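Putative hydrolase (PDB 3CMN) is a putative hydrolase of the zincin-like metallopeptidase family and so probably cleaves peptide bonds with the help of a metal ion, its substrate being unknown. Local coordinates at residues 26-31 / 82-87; 142-147 / 302-307; 174-179 / 278-283; 256-261 / 347-352. All blocks are in the same frame, centred on the assembly; numbering follows the deposited sequence.

In the fold
Contacts 1, 2 and 4 run as a chain of touching parts through this largely helical fold, while contact 3 stands apart. Contacts 1 and 2, with centres about 15 Å apart, meet where W82 CZ2 packs 4.0 Å from L144 CD1. Contact 2 passes on to contact 4 through F305 CE2, 3.9 Å from I257 CG2, their centres being about 17 Å apart. Contact 3 lies about 30 Å, centre to centre, from contact 4, although both use helix 248-279. The other helix of contact 3, 174-193, carries H184, E185 and H188, an HExxH pattern consistent with a zinc site, though no metal is bound to them here. Y142 of contact 2 touches H188, so that contact borders the presumed site.

Contact 1 (26-31 / 82-87); sequences AALRLS and WLEANI
A27 directs its methyl at L83, CB lying 3.9 Å from L83 CD2, while its carbonyl oxygen O meets the other branch, L83 CD1, at 3.6 Å. One residue on, L28 leaves its backbone along the interface rather than into it, and its CD2 branch turns in to reach L83 CD1 at 3.8 Å. The same CD2 also lies 3.9 Å from E84 OE2, the two side chains crossing at about a right angle. E84 has its main charge partner elsewhere, in a salt bridge from OE2 to R24. A turn further along, S31 brings OG to 3.7 Å from L83 CD1. With chi1 at 74°, this hydroxyl sits between its own backbone N and carbonyl carbon and donates to L28 O at 2.8 Å, coming from above the carbonyl plane. Helix 120-135 also packs on L83 and S31, through L131 and A135. The axes of the two helical segments run roughly antiparallel, at 150°, and approach to 10.7 Å. No hydrogen bond crosses between 26-31 and 82-87, though R79 reaches S31 O just beyond them. Between the segments the contact is van der Waals, centred on L83, whose CD1 faces a carbonyl oxygen and a hydroxyl bonded within its own segment; the R24 and R79 links flank it.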
loop_
_atom_site.group_PDB
_atom_site.type_symbol
_atom_site.label_atom_id
_atom_site.label_comp_id
_atom_site.label_asym_id
_atom_site.label_seq_id
_atom_site.Cartn_x
_atom_site.Cartn_y
_atom_site.Cartn_z
ATOM N N ALA A 26 14.021 4.814 -19.607
ATOM C CA ALA A 26 12.701 4.444 -20.104
ATOM C C ALA A 26 11.618 4.915 -19.133
ATOM O O ALA A 26 10.569 5.402 -19.555
ATOM C CB ALA A 26 12.622 2.924 -20.284
ATOM N N ALA A 27 11.871 4.743 -17.837
ATOM C CA ALA A 27 10.925 5.149 -16.803
ATOM C C ALA A 27 10.751 6.657 -16.790
ATOM O O ALA A 27 9.632 7.159 -16.773
ATOM C CB ALA A 27 11.405 4.671 -15.429
ATOM N N LEU A 28 11.868 7.373 -16.787
ATOM C CA LEU A 28 11.845 8.833 -16.783
ATOM C C LEU A 28 11.058 9.416 -17.947
ATOM O O LEU A 28 10.307 10.381 -17.785
ATOM C CB LEU A 28 13.270 9.384 -16.811
ATOM C CG LEU A 28 14.003 9.265 -15.472
ATOM C CD1 LEU A 28 15.490 9.604 -15.653
ATOM C CD2 LEU A 28 13.358 10.228 -14.471
ATOM N N ARG A 29 11.217 8.809 -19.120
ATOM C CA ARG A 29 10.537 9.280 -20.313
ATOM C C ARG A 29 9.069 8.930 -20.392
ATOM O O ARG A 29 8.263 9.766 -20.771
ATOM C CB ARG A 29 11.282 8.796 -21.554
ATOM C CG ARG A 29 12.676 9.360 -21.568
ATOM C CD ARG A 29 13.200 9.656 -22.935
ATOM N NE ARG A 29 12.293 10.431 -23.785
ATOM C CZ ARG A 29 11.736 11.595 -23.468
ATOM N NH1 ARG A 29 11.963 12.169 -22.287
ATOM N NH2 ARG A 29 10.966 12.203 -24.356
ATOM N N LEU A 30 8.707 7.715 -20.012
ATOM C CA LEU A 30 7.310 7.327 -20.057
ATOM C C LEU A 30 6.513 8.029 -18.948
ATOM O O LEU A 30 5.303 8.228 -19.071
ATOM C CB LEU A 30 7.192 5.806 -19.931
ATOM C CG LEU A 30 6.015 5.155 -20.670
ATOM C CD1 LEU A 30 6.304 3.686 -20.898
ATOM C CD2 LEU A 30 4.731 5.332 -19.873
ATOM N N SER A 31 7.189 8.423 -17.871
ATOM C CA SER A 31 6.498 9.101 -16.775
ATOM C C SER A 31 5.993 10.491 -17.188
ATOM O O SER A 31 5.048 11.010 -16.600
ATOM C CB SER A 31 7.420 9.238 -15.558
ATOM O OG SER A 31 8.406 10.228 -15.775
ATOM N N TRP A 82 9.500 10.907 -7.566
ATOM C CA TRP A 82 9.003 9.618 -7.128
ATOM C C TRP A 82 9.917 8.519 -7.679
ATOM O O TRP A 82 10.268 7.577 -6.965
ATOM C CB TRP A 82 7.563 9.387 -7.600
ATOM C CG TRP A 82 7.032 8.061 -7.158
ATOM C CD1 TRP A 82 6.561 7.737 -5.918
ATOM C CD2 TRP A 82 6.998 6.854 -7.930
ATOM N NE1 TRP A 82 6.239 6.402 -5.871
ATOM C CE2 TRP A 82 6.499 5.834 -7.090
ATOM C CE3 TRP A 82 7.343 6.533 -9.251
ATOM C CZ2 TRP A 82 6.334 4.510 -7.525
ATOM C CZ3 TRP A 82 7.181 5.219 -9.689
ATOM C CH2 TRP A 82 6.679 4.221 -8.822
ATOM N N LEU A 83 10.306 8.658 -8.944
ATOM C CA LEU A 83 11.178 7.698 -9.618
ATOM C C LEU A 83 12.595 7.632 -9.047
ATOM O O LEU A 83 13.101 6.553 -8.771
ATOM C CB LEU A 83 11.268 8.018 -11.117
ATOM C CG LEU A 83 10.119 7.586 -12.027
ATOM C CD1 LEU A 83 10.356 8.172 -13.418
ATOM C CD2 LEU A 83 10.038 6.055 -12.091
ATOM N N GLU A 84 13.229 8.791 -8.892
ATOM C CA GLU A 84 14.587 8.865 -8.351
ATOM C C GLU A 84 14.675 8.232 -6.969
ATOM O O GLU A 84 15.696 7.643 -6.599
ATOM C CB GLU A 84 15.050 10.324 -8.243
ATOM C CG GLU A 84 15.183 11.081 -9.570
ATOM C CD GLU A 84 16.174 10.425 -10.539
ATOM O OE1 GLU A 84 16.993 9.595 -10.079
ATOM O OE2 GLU A 84 16.146 10.751 -11.754
ATOM N N ALA A 85 13.594 8.352 -6.209
ATOM C CA ALA A 85 13.544 7.830 -4.852
ATOM C C ALA A 85 13.167 6.358 -4.730
ATOM O O ALA A 85 13.426 5.739 -3.706
ATOM C CB ALA A 85 12.571 8.665 -4.027
ATOM N N ASN A 86 12.575 5.801 -5.780
ATOM C CA ASN A 86 12.096 4.421 -5.765
ATOM C C ASN A 86 12.756 3.445 -6.727
ATOM O O ASN A 86 12.553 2.239 -6.612
ATOM C CB ASN A 86 10.588 4.406 -6.069
ATOM C CG ASN A 86 9.749 4.876 -4.906
ATOM O OD1 ASN A 86 9.503 4.119 -3.967
ATOM N ND2 ASN A 86 9.310 6.133 -4.952
ATOM N N ILE A 87 13.531 3.945 -7.681
ATOM C CA ILE A 87 14.123 3.047 -8.659
ATOM C C ILE A 87 15.087 1.999 -8.108
ATOM O O ILE A 87 15.097 0.867 -8.590
ATOM C CB ILE A 87 14.783 3.834 -9.813
ATOM C CG1 ILE A 87 15.203 2.853 -10.912
ATOM C CG2 ILE A 87 15.938 4.656 -9.296
ATOM C CD1 ILE A 87 15.527 3.514 -12.224
#

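Contact 2 (142-147 / 302-307); sequences YDLSLL and QMVFRL
The F305 ring takes L146 over one face and S145 at its edge. L146 CG stands 3.9 Å from the ring centroid, 17° off the normal, a CH-pi contact displaced toward the rim, and L146 CD2 runs on to F305 CE2 at 3.7 Å. Near the ring plane, S145 CB meets F305 CZ at 3.6 Å. F305 reaches this place with CG anti to its carbonyl carbon (chi1 -80°), which swings the ring across to helix 145-148. V304 divides its fork between two leucines: CG1 lies 4.1 Å from L146 CD1, and CG2 lies 4.1 Å from L144 CD2, whose side chain crosses it at about a right angle. L146 CD1 also rests 3.7 Å from V304 O. Trimming F305 to an alanine would probably deprive L146 of the face it lies on and open a gap beside S145 CB. F202 of helix 197-210 packs on both L146 and F305. S145 OG bonds to D301 OD2, one turn before F305, so its polar end is satisfied beside the ring. All five touching residues are buried and no hydrogen bond crosses between 142-147 and 302-307: the contact is hydrophobic, with the serine's methylene used as an apolar surface.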
loop_
_atom_site.group_PDB
_atom_site.type_symbol
_atom_site.label_atom_id
_atom_site.label_comp_id
_atom_site.label_asym_id
_atom_site.label_seq_id
_atom_site.Cartn_x
_atom_site.Cartn_y
_atom_site.Cartn_z
ATOM N N TYR A 142 2.225 4.126 0.261
ATOM C CA TYR A 142 1.853 2.714 0.314
ATOM C C TYR A 142 0.957 2.172 -0.786
ATOM O O TYR A 142 0.083 1.354 -0.528
ATOM C CB TYR A 142 1.225 2.420 1.684
ATOM C CG TYR A 142 2.168 2.723 2.838
ATOM C CD1 TYR A 142 2.282 4.015 3.358
ATOM C CD2 TYR A 142 3.011 1.733 3.347
ATOM C CE1 TYR A 142 3.222 4.313 4.351
ATOM C CE2 TYR A 142 3.949 2.015 4.333
ATOM C CZ TYR A 142 4.056 3.302 4.829
ATOM O OH TYR A 142 5.022 3.568 5.772
ATOM N N ASP A 143 1.174 2.607 -2.018
ATOM C CA ASP A 143 0.342 2.128 -3.114
ATOM C C ASP A 143 0.831 0.793 -3.631
ATOM O O ASP A 143 0.052 -0.020 -4.138
ATOM C CB ASP A 143 0.324 3.148 -4.252
ATOM C CG ASP A 143 -0.492 4.382 -3.913
ATOM O OD1 ASP A 143 -0.606 5.260 -4.783
ATOM O OD2 ASP A 143 -1.026 4.469 -2.783
ATOM N N LEU A 144 2.130 0.568 -3.486
ATOM C CA LEU A 144 2.746 -0.664 -3.946
ATOM C C LEU A 144 3.296 -1.447 -2.753
ATOM O O LEU A 144 4.259 -1.038 -2.116
ATOM C CB LEU A 144 3.855 -0.323 -4.938
ATOM C CG LEU A 144 3.424 0.622 -6.071
ATOM C CD1 LEU A 144 4.628 0.970 -6.925
ATOM C CD2 LEU A 144 2.332 -0.036 -6.915
ATOM N N SER A 145 2.661 -2.573 -2.453
ATOM C CA SER A 145 3.054 -3.419 -1.330
ATOM C C SER A 145 4.541 -3.747 -1.285
ATOM O O SER A 145 5.179 -3.585 -0.242
ATOM C CB SER A 145 2.251 -4.721 -1.347
ATOM O OG SER A 145 0.866 -4.456 -1.254
ATOM N N LEU A 146 5.097 -4.214 -2.400
ATOM C CA LEU A 146 6.516 -4.568 -2.435
ATOM C C LEU A 146 7.449 -3.400 -2.123
ATOM O O LEU A 146 8.601 -3.604 -1.742
ATOM C CB LEU A 146 6.886 -5.196 -3.787
ATOM C CG LEU A 146 6.406 -6.645 -3.948
ATOM C CD1 LEU A 146 6.820 -7.187 -5.311
ATOM C CD2 LEU A 146 6.990 -7.499 -2.836
ATOM N N LEU A 147 6.964 -2.174 -2.285
ATOM C CA LEU A 147 7.780 -1.014 -1.967
ATOM C C LEU A 147 7.522 -0.612 -0.519
ATOM O O LEU A 147 8.334 0.069 0.094
ATOM C CB LEU A 147 7.463 0.159 -2.904
ATOM C CG LEU A 147 7.987 0.083 -4.344
ATOM C CD1 LEU A 147 7.621 1.374 -5.064
ATOM C CD2 LEU A 147 9.505 -0.118 -4.367
ATOM N N GLN A 302 -0.635 -5.947 -7.881
ATOM C CA GLN A 302 -0.479 -7.343 -8.224
ATOM C C GLN A 302 0.549 -7.491 -9.353
ATOM O O GLN A 302 1.415 -8.376 -9.316
ATOM C CB GLN A 302 -1.819 -7.888 -8.675
ATOM C CG GLN A 302 -1.783 -9.339 -9.030
ATOM C CD GLN A 302 -3.132 -9.818 -9.473
ATOM O OE1 GLN A 302 -3.275 -10.368 -10.558
ATOM N NE2 GLN A 302 -4.140 -9.601 -8.638
ATOM N N MET A 303 0.428 -6.615 -10.354
ATOM C CA MET A 303 1.324 -6.576 -11.507
ATOM C C MET A 303 2.776 -6.533 -11.045
ATOM O O MET A 303 3.632 -7.225 -11.605
ATOM C CB MET A 303 1.012 -5.337 -12.369
ATOM C CG MET A 303 1.903 -5.109 -13.614
ATOM S SD MET A 303 3.611 -4.512 -13.366
ATOM C CE MET A 303 3.349 -2.793 -13.003
ATOM N N VAL A 304 3.053 -5.721 -10.028
ATOM C CA VAL A 304 4.411 -5.603 -9.507
ATOM C C VAL A 304 4.892 -6.924 -8.898
ATOM O O VAL A 304 6.070 -7.250 -8.983
ATOM C CB VAL A 304 4.523 -4.481 -8.441
ATOM C CG1 VAL A 304 5.976 -4.244 -8.092
ATOM C CG2 VAL A 304 3.904 -3.202 -8.959
ATOM N N PHE A 305 3.988 -7.682 -8.279
ATOM C CA PHE A 305 4.377 -8.967 -7.702
ATOM C C PHE A 305 4.785 -9.941 -8.806
ATOM O O PHE A 305 5.850 -10.554 -8.743
ATOM C CB PHE A 305 3.236 -9.587 -6.879
ATOM C CG PHE A 305 3.097 -9.014 -5.489
ATOM C CD1 PHE A 305 2.291 -7.905 -5.251
ATOM C CD2 PHE A 305 3.778 -9.587 -4.414
ATOM C CE1 PHE A 305 2.164 -7.372 -3.960
ATOM C CE2 PHE A 305 3.657 -9.062 -3.123
ATOM C CZ PHE A 305 2.850 -7.955 -2.898
ATOM N N ARG A 306 3.937 -10.072 -9.819
ATOM C CA ARG A 306 4.187 -10.984 -10.935
ATOM C C ARG A 306 5.425 -10.621 -11.737
ATOM O O ARG A 306 6.129 -11.494 -12.232
ATOM C CB ARG A 306 2.987 -10.997 -11.861
ATOM C CG ARG A 306 1.709 -11.425 -11.184
ATOM C CD ARG A 306 0.552 -10.918 -11.988
ATOM N NE ARG A 306 -0.730 -11.400 -11.502
ATOM C CZ ARG A 306 -1.079 -12.681 -11.458
ATOM N NH1 ARG A 306 -0.240 -13.625 -11.862
ATOM N NH2 ARG A 306 -2.292 -13.020 -11.042
ATOM N N LEU A 307 5.669 -9.323 -11.879
ATOM C CA LEU A 307 6.825 -8.822 -12.603
ATOM C C LEU A 307 8.105 -9.327 -11.934
ATOM O O LEU A 307 9.041 -9.776 -12.603
ATOM C CB LEU A 307 6.796 -7.293 -12.595
ATOM C CG LEU A 307 7.936 -6.542 -13.287
ATOM C CD1 LEU A 307 8.019 -6.943 -14.760
ATOM C CD2 LEU A 307 7.703 -5.050 -13.143
#

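Contact 3 (174-179 / 278-283); sequences DEDFRL and RLLPSF
D176 and S282 meet through two differently set side chains. D176 has CG anti to its carbonyl carbon (chi1 -74°), which carries the carboxylate out to the 278-283 segment, while S282 holds OG between its backbone N and carbonyl carbon (chi1 55°), which turns the hydroxyl toward the oxygen that its backbone N also meets. S282 OG donates to D176 OD2 at 2.6 Å, on the anti lone pair, and S282 N donates to D176 OD2 at 3.3 Å, arriving nearly along the C-O axis with an N-H...O angle of 149°. P281 CG comes within 3.3 Å of D176 OD2 beside these bonds. A turn later, L179 crosses L280 obliquely. L179 CD2 and L280 CD2 are 3.3 Å apart, tighter than usual van der Waals contact, so the exact spacing is doubtful. L280 CD2 also lies 3.6 Å from D176 O. With an alanine in place of D176, S282 OG and N would probably lose their shared acceptor, and the turn would be freer to shift. L280 to F283 form a type I beta turn, closed by F283 N bonding to L280 O at 2.9 Å. S282 is the N-cap residue of helix 283-307, but its hydroxyl makes no capping bond and serves D176 instead. The arrangement is a tight link between two long helices, 248-279 and 283-307, tied by an aspartate to the first turn of helix 174-193, which bears the HExxH pattern further along.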
loop_
_atom_site.group_PDB
_atom_site.type_symbol
_atom_site.label_atom_id
_atom_site.label_comp_id
_atom_site.label_asym_id
_atom_site.label_seq_id
_atom_site.Cartn_x
_atom_site.Cartn_y
_atom_site.Cartn_z
ATOM N N ASP A 174 -10.772 19.593 -3.041
ATOM C CA ASP A 174 -9.335 19.692 -2.851
ATOM C C ASP A 174 -8.961 19.257 -1.437
ATOM O O ASP A 174 -8.184 18.330 -1.241
ATOM C CB ASP A 174 -8.894 21.140 -3.094
ATOM C CG ASP A 174 -7.414 21.368 -2.835
ATOM O OD1 ASP A 174 -6.951 21.136 -1.703
ATOM O OD2 ASP A 174 -6.709 21.802 -3.770
ATOM N N GLU A 175 -9.523 19.937 -0.450
ATOM C CA GLU A 175 -9.236 19.643 0.944
ATOM C C GLU A 175 -9.620 18.235 1.382
ATOM O O GLU A 175 -8.825 17.515 1.978
ATOM C CB GLU A 175 -9.953 20.659 1.833
ATOM C CG GLU A 175 -9.669 20.542 3.318
ATOM C CD GLU A 175 -8.288 21.042 3.708
ATOM O OE1 GLU A 175 -7.593 21.659 2.865
ATOM O OE2 GLU A 175 -7.896 20.822 4.876
ATOM N N ASP A 176 -10.851 17.844 1.093
ATOM C CA ASP A 176 -11.336 16.535 1.511
ATOM C C ASP A 176 -10.585 15.344 0.928
ATOM O O ASP A 176 -10.280 14.382 1.647
ATOM C CB ASP A 176 -12.830 16.425 1.210
ATOM C CG ASP A 176 -13.671 17.241 2.173
ATOM O OD1 ASP A 176 -13.152 18.225 2.745
ATOM O OD2 ASP A 176 -14.857 16.908 2.353
ATOM N N PHE A 177 -10.287 15.397 -0.366
ATOM C CA PHE A 177 -9.572 14.300 -0.994
ATOM C C PHE A 177 -8.153 14.143 -0.446
ATOM O O PHE A 177 -7.698 13.030 -0.202
ATOM C CB PHE A 177 -9.518 14.480 -2.503
ATOM C CG PHE A 177 -8.866 13.338 -3.216
ATOM C CD1 PHE A 177 -9.245 12.018 -2.945
ATOM C CD2 PHE A 177 -7.883 13.572 -4.164
ATOM C CE1 PHE A 177 -8.650 10.945 -3.613
ATOM C CE2 PHE A 177 -7.278 12.512 -4.841
ATOM C CZ PHE A 177 -7.666 11.191 -4.561
ATOM N N ARG A 178 -7.456 15.254 -0.239
ATOM C CA ARG A 178 -6.100 15.179 0.278
ATOM C C ARG A 178 -6.038 14.765 1.744
ATOM O O ARG A 178 -5.033 14.223 2.190
ATOM C CB ARG A 178 -5.370 16.502 0.033
ATOM C CG ARG A 178 -5.018 16.673 -1.424
ATOM C CD ARG A 178 -4.379 18.000 -1.692
ATOM N NE ARG A 178 -4.062 18.142 -3.107
ATOM C CZ ARG A 178 -4.965 18.267 -4.068
ATOM N NH1 ARG A 178 -6.259 18.273 -3.775
ATOM N NH2 ARG A 178 -4.568 18.390 -5.326
ATOM N N LEU A 179 -7.103 15.026 2.495
ATOM C CA LEU A 179 -7.136 14.602 3.886
ATOM C C LEU A 179 -7.443 13.112 3.848
ATOM O O LEU A 179 -6.932 12.341 4.652
ATOM C CB LEU A 179 -8.219 15.332 4.690
ATOM C CG LEU A 179 -8.390 14.803 6.128
ATOM C CD1 LEU A 179 -7.060 14.942 6.885
ATOM C CD2 LEU A 179 -9.507 15.556 6.849
ATOM N N ARG A 278 -16.010 10.918 10.323
ATOM C CA ARG A 278 -16.245 12.035 11.219
ATOM C C ARG A 278 -15.587 13.326 10.737
ATOM O O ARG A 278 -16.026 14.421 11.103
ATOM C CB ARG A 278 -15.750 11.699 12.630
ATOM C CG ARG A 278 -14.667 10.624 12.720
ATOM C CD ARG A 278 -13.328 11.162 13.250
ATOM N NE ARG A 278 -13.456 12.177 14.301
ATOM C CZ ARG A 278 -14.264 12.087 15.355
ATOM N NH1 ARG A 278 -15.041 11.025 15.520
ATOM N NH2 ARG A 278 -14.290 13.062 16.256
ATOM N N LEU A 279 -14.555 13.215 9.903
ATOM C CA LEU A 279 -13.873 14.415 9.440
ATOM C C LEU A 279 -14.021 14.799 7.976
ATOM O O LEU A 279 -13.563 15.865 7.582
ATOM C CB LEU A 279 -12.384 14.339 9.784
ATOM C CG LEU A 279 -12.023 14.381 11.270
ATOM C CD1 LEU A 279 -10.520 14.558 11.419
ATOM C CD2 LEU A 279 -12.744 15.531 11.940
ATOM N N LEU A 280 -14.649 13.955 7.164
ATOM C CA LEU A 280 -14.806 14.288 5.748
ATOM C C LEU A 280 -16.267 14.358 5.303
ATOM O O LEU A 280 -16.905 13.329 5.080
ATOM C CB LEU A 280 -14.055 13.277 4.870
ATOM C CG LEU A 280 -12.550 13.133 5.125
ATOM C CD1 LEU A 280 -11.977 12.032 4.243
ATOM C CD2 LEU A 280 -11.858 14.472 4.869
ATOM N N PRO A 281 -16.815 15.578 5.168
ATOM C CA PRO A 281 -18.211 15.726 4.741
ATOM C C PRO A 281 -18.513 15.092 3.380
ATOM O O PRO A 281 -19.637 14.664 3.126
ATOM C CB PRO A 281 -18.431 17.247 4.762
ATOM C CG PRO A 281 -17.031 17.826 4.701
ATOM C CD PRO A 281 -16.242 16.880 5.550
ATOM N N SER A 282 -17.509 15.019 2.512
ATOM C CA SER A 282 -17.688 14.423 1.190
ATOM C C SER A 282 -17.270 12.957 1.181
ATOM O O SER A 282 -17.192 12.335 0.120
ATOM C CB SER A 282 -16.883 15.197 0.138
ATOM O OG SER A 282 -15.512 15.291 0.489
ATOM N N PHE A 283 -17.030 12.405 2.368
ATOM C CA PHE A 283 -16.607 11.016 2.514
ATOM C C PHE A 283 -17.356 10.027 1.622
ATOM O O PHE A 283 -16.738 9.276 0.865
ATOM C CB PHE A 283 -16.742 10.561 3.968
ATOM C CG PHE A 283 -16.017 9.275 4.267
ATOM C CD1 PHE A 283 -14.650 9.284 4.554
ATOM C CD2 PHE A 283 -16.688 8.052 4.238
ATOM C CE1 PHE A 283 -13.960 8.095 4.810
ATOM C CE2 PHE A 283 -16.011 6.854 4.491
ATOM C CZ PHE A 283 -14.645 6.877 4.779
#

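Contact 4 (256-261 / 347-352); sequences RIQALM and PSMDEI
A259 points its methyl toward the 347-352 segment, and M349 and I352 close over the backbone on which it stands. A259 CB lies 3.3 Å from P347 O, in a close approach of the two backbones: the CA atoms of A259 and M349 are 5.1 Å apart. M349 is folded rather than extended, bent at chi2 (-54°) and chi3 (-56°), and this curl lays SD against helix 256-261, 3.8 Å from A259 CA. Its CG faces Q258 CB, so the methionine runs along the flank of the helix beside the alanine. I352, a turn later, aims toward the helix and sets CD1 3.8 Å from A259 O. The helix that carries M349 and I352 begins with a capping box: E351 N donates to S348 OG at 3.0 Å, nearly straight at 167°, and S348 N donates to E351 OE1 at 2.7 Å, using the anti lone pair of that oxygen. S348 itself points away from helix 256-261, so the box sits behind the interface. E351 OE2 is further engaged by R361 in a salt bridge, and F323 of helix 319-331 packs on P347 and I352. Across the contact there is no hydrogen bond; a sulfur, two methyl groups and two carbonyl oxygens meet, while the polar bonds that order the start of the short helix all lie within 347-352 or beyond it. The close approach is consistent with the small side chain of A259, whose methyl already lies against P347 O.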
loop_
_atom_site.group_PDB
_atom_site.type_symbol
_atom_site.label_atom_id
_atom_site.label_comp_id
_atom_site.label_asym_id
_atom_site.label_seq_id
_atom_site.Cartn_x
_atom_site.Cartn_y
_atom_site.Cartn_z
ATOM N N ARG A 256 -0.654 -16.907 1.904
ATOM C CA ARG A 256 -0.291 -16.054 3.033
ATOM C C ARG A 256 -0.074 -14.593 2.621
ATOM O O ARG A 256 -0.604 -13.679 3.248
ATOM C CB ARG A 256 0.983 -16.580 3.709
ATOM C CG ARG A 256 0.769 -17.781 4.622
ATOM C CD ARG A 256 2.076 -18.168 5.298
ATOM N NE ARG A 256 1.949 -19.311 6.201
ATOM C CZ ARG A 256 1.662 -19.228 7.499
ATOM N NH1 ARG A 256 1.464 -18.047 8.079
ATOM N NH2 ARG A 256 1.583 -20.336 8.224
ATOM N N ILE A 257 0.715 -14.379 1.575
ATOM C CA ILE A 257 0.989 -13.032 1.085
ATOM C C ILE A 257 -0.341 -12.388 0.707
ATOM O O ILE A 257 -0.598 -11.223 1.029
ATOM C CB ILE A 257 1.911 -13.062 -0.159
ATOM C CG1 ILE A 257 3.290 -13.586 0.239
ATOM C CG2 ILE A 257 2.021 -11.658 -0.776
ATOM C CD1 ILE A 257 4.207 -13.878 -0.931
ATOM N N GLN A 258 -1.185 -13.165 0.036
ATOM C CA GLN A 258 -2.491 -12.692 -0.377
ATOM C C GLN A 258 -3.367 -12.339 0.821
ATOM O O GLN A 258 -4.004 -11.287 0.828
ATOM C CB GLN A 258 -3.175 -13.747 -1.244
ATOM C CG GLN A 258 -2.625 -13.805 -2.658
ATOM C CD GLN A 258 -3.139 -14.997 -3.439
ATOM O OE1 GLN A 258 -4.290 -15.407 -3.279
ATOM N NE2 GLN A 258 -2.293 -15.548 -4.306
ATOM N N ALA A 259 -3.395 -13.201 1.836
ATOM C CA ALA A 259 -4.212 -12.927 3.013
ATOM C C ALA A 259 -3.698 -11.712 3.794
ATOM O O ALA A 259 -4.481 -10.961 4.351
ATOM C CB ALA A 259 -4.276 -14.164 3.911
ATOM N N LEU A 260 -2.385 -11.517 3.834
ATOM C CA LEU A 260 -1.809 -10.366 4.538
ATOM C C LEU A 260 -2.189 -9.076 3.797
ATOM O O LEU A 260 -2.675 -8.124 4.390
ATOM C CB LEU A 260 -0.277 -10.495 4.614
ATOM C CG LEU A 260 0.517 -9.253 5.069
ATOM C CD1 LEU A 260 0.252 -8.970 6.563
ATOM C CD2 LEU A 260 2.022 -9.480 4.839
ATOM N N MET A 261 -1.963 -9.057 2.490
ATOM C CA MET A 261 -2.296 -7.889 1.686
ATOM C C MET A 261 -3.786 -7.548 1.838
ATOM O O MET A 261 -4.161 -6.385 1.963
ATOM C CB MET A 261 -1.924 -8.144 0.214
ATOM C CG MET A 261 -0.611 -7.481 -0.230
ATOM S SD MET A 261 0.838 -7.747 0.838
ATOM C CE MET A 261 0.820 -6.258 1.816
ATOM N N PRO A 347 -5.866 -14.014 9.354
ATOM C CA PRO A 347 -6.761 -15.041 8.823
ATOM C C PRO A 347 -6.192 -15.628 7.543
ATOM O O PRO A 347 -5.321 -15.026 6.907
ATOM C CB PRO A 347 -8.048 -14.272 8.560
ATOM C CG PRO A 347 -7.528 -12.941 8.113
ATOM C CD PRO A 347 -6.418 -12.667 9.130
ATOM N N SER A 348 -6.669 -16.814 7.180
ATOM C CA SER A 348 -6.238 -17.443 5.943
ATOM C C SER A 348 -7.168 -16.804 4.916
ATOM O O SER A 348 -8.064 -16.039 5.290
ATOM C CB SER A 348 -6.486 -18.948 5.995
ATOM O OG SER A 348 -7.874 -19.220 6.122
ATOM N N MET A 349 -6.967 -17.090 3.634
ATOM C CA MET A 349 -7.863 -16.527 2.636
ATOM C C MET A 349 -9.257 -17.076 2.920
ATOM O O MET A 349 -10.260 -16.386 2.745
ATOM C CB MET A 349 -7.405 -16.888 1.218
ATOM C CG MET A 349 -6.409 -15.888 0.633
ATOM S SD MET A 349 -7.013 -14.174 0.686
ATOM C CE MET A 349 -8.521 -14.355 -0.191
ATOM N N ASP A 350 -9.307 -18.317 3.387
ATOM C CA ASP A 350 -10.570 -18.961 3.739
ATOM C C ASP A 350 -11.272 -18.209 4.861
ATOM O O ASP A 350 -12.452 -17.873 4.750
ATOM C CB ASP A 350 -10.327 -20.400 4.184
ATOM C CG ASP A 350 -10.406 -21.382 3.038
ATOM O OD1 ASP A 350 -11.459 -21.419 2.363
ATOM O OD2 ASP A 350 -9.420 -22.114 2.808
ATOM N N GLU A 351 -10.543 -17.942 5.944
ATOM C CA GLU A 351 -11.109 -17.223 7.083
ATOM C C GLU A 351 -11.591 -15.842 6.650
ATOM O O GLU A 351 -12.557 -15.318 7.195
ATOM C CB GLU A 351 -10.074 -17.128 8.209
ATOM C CG GLU A 351 -9.754 -18.495 8.807
ATOM C CD GLU A 351 -8.603 -18.476 9.797
ATOM O OE1 GLU A 351 -7.483 -18.076 9.408
ATOM O OE2 GLU A 351 -8.813 -18.870 10.967
ATOM N N ILE A 352 -10.923 -15.255 5.662
ATOM C CA ILE A 352 -11.328 -13.952 5.158
ATOM C C ILE A 352 -12.686 -14.097 4.471
ATOM O O ILE A 352 -13.512 -13.181 4.504
ATOM C CB ILE A 352 -10.267 -13.385 4.169
ATOM C CG1 ILE A 352 -9.272 -12.524 4.943
ATOM C CG2 ILE A 352 -10.924 -12.569 3.056
ATOM C CD1 ILE A 352 -8.120 -12.018 4.114
#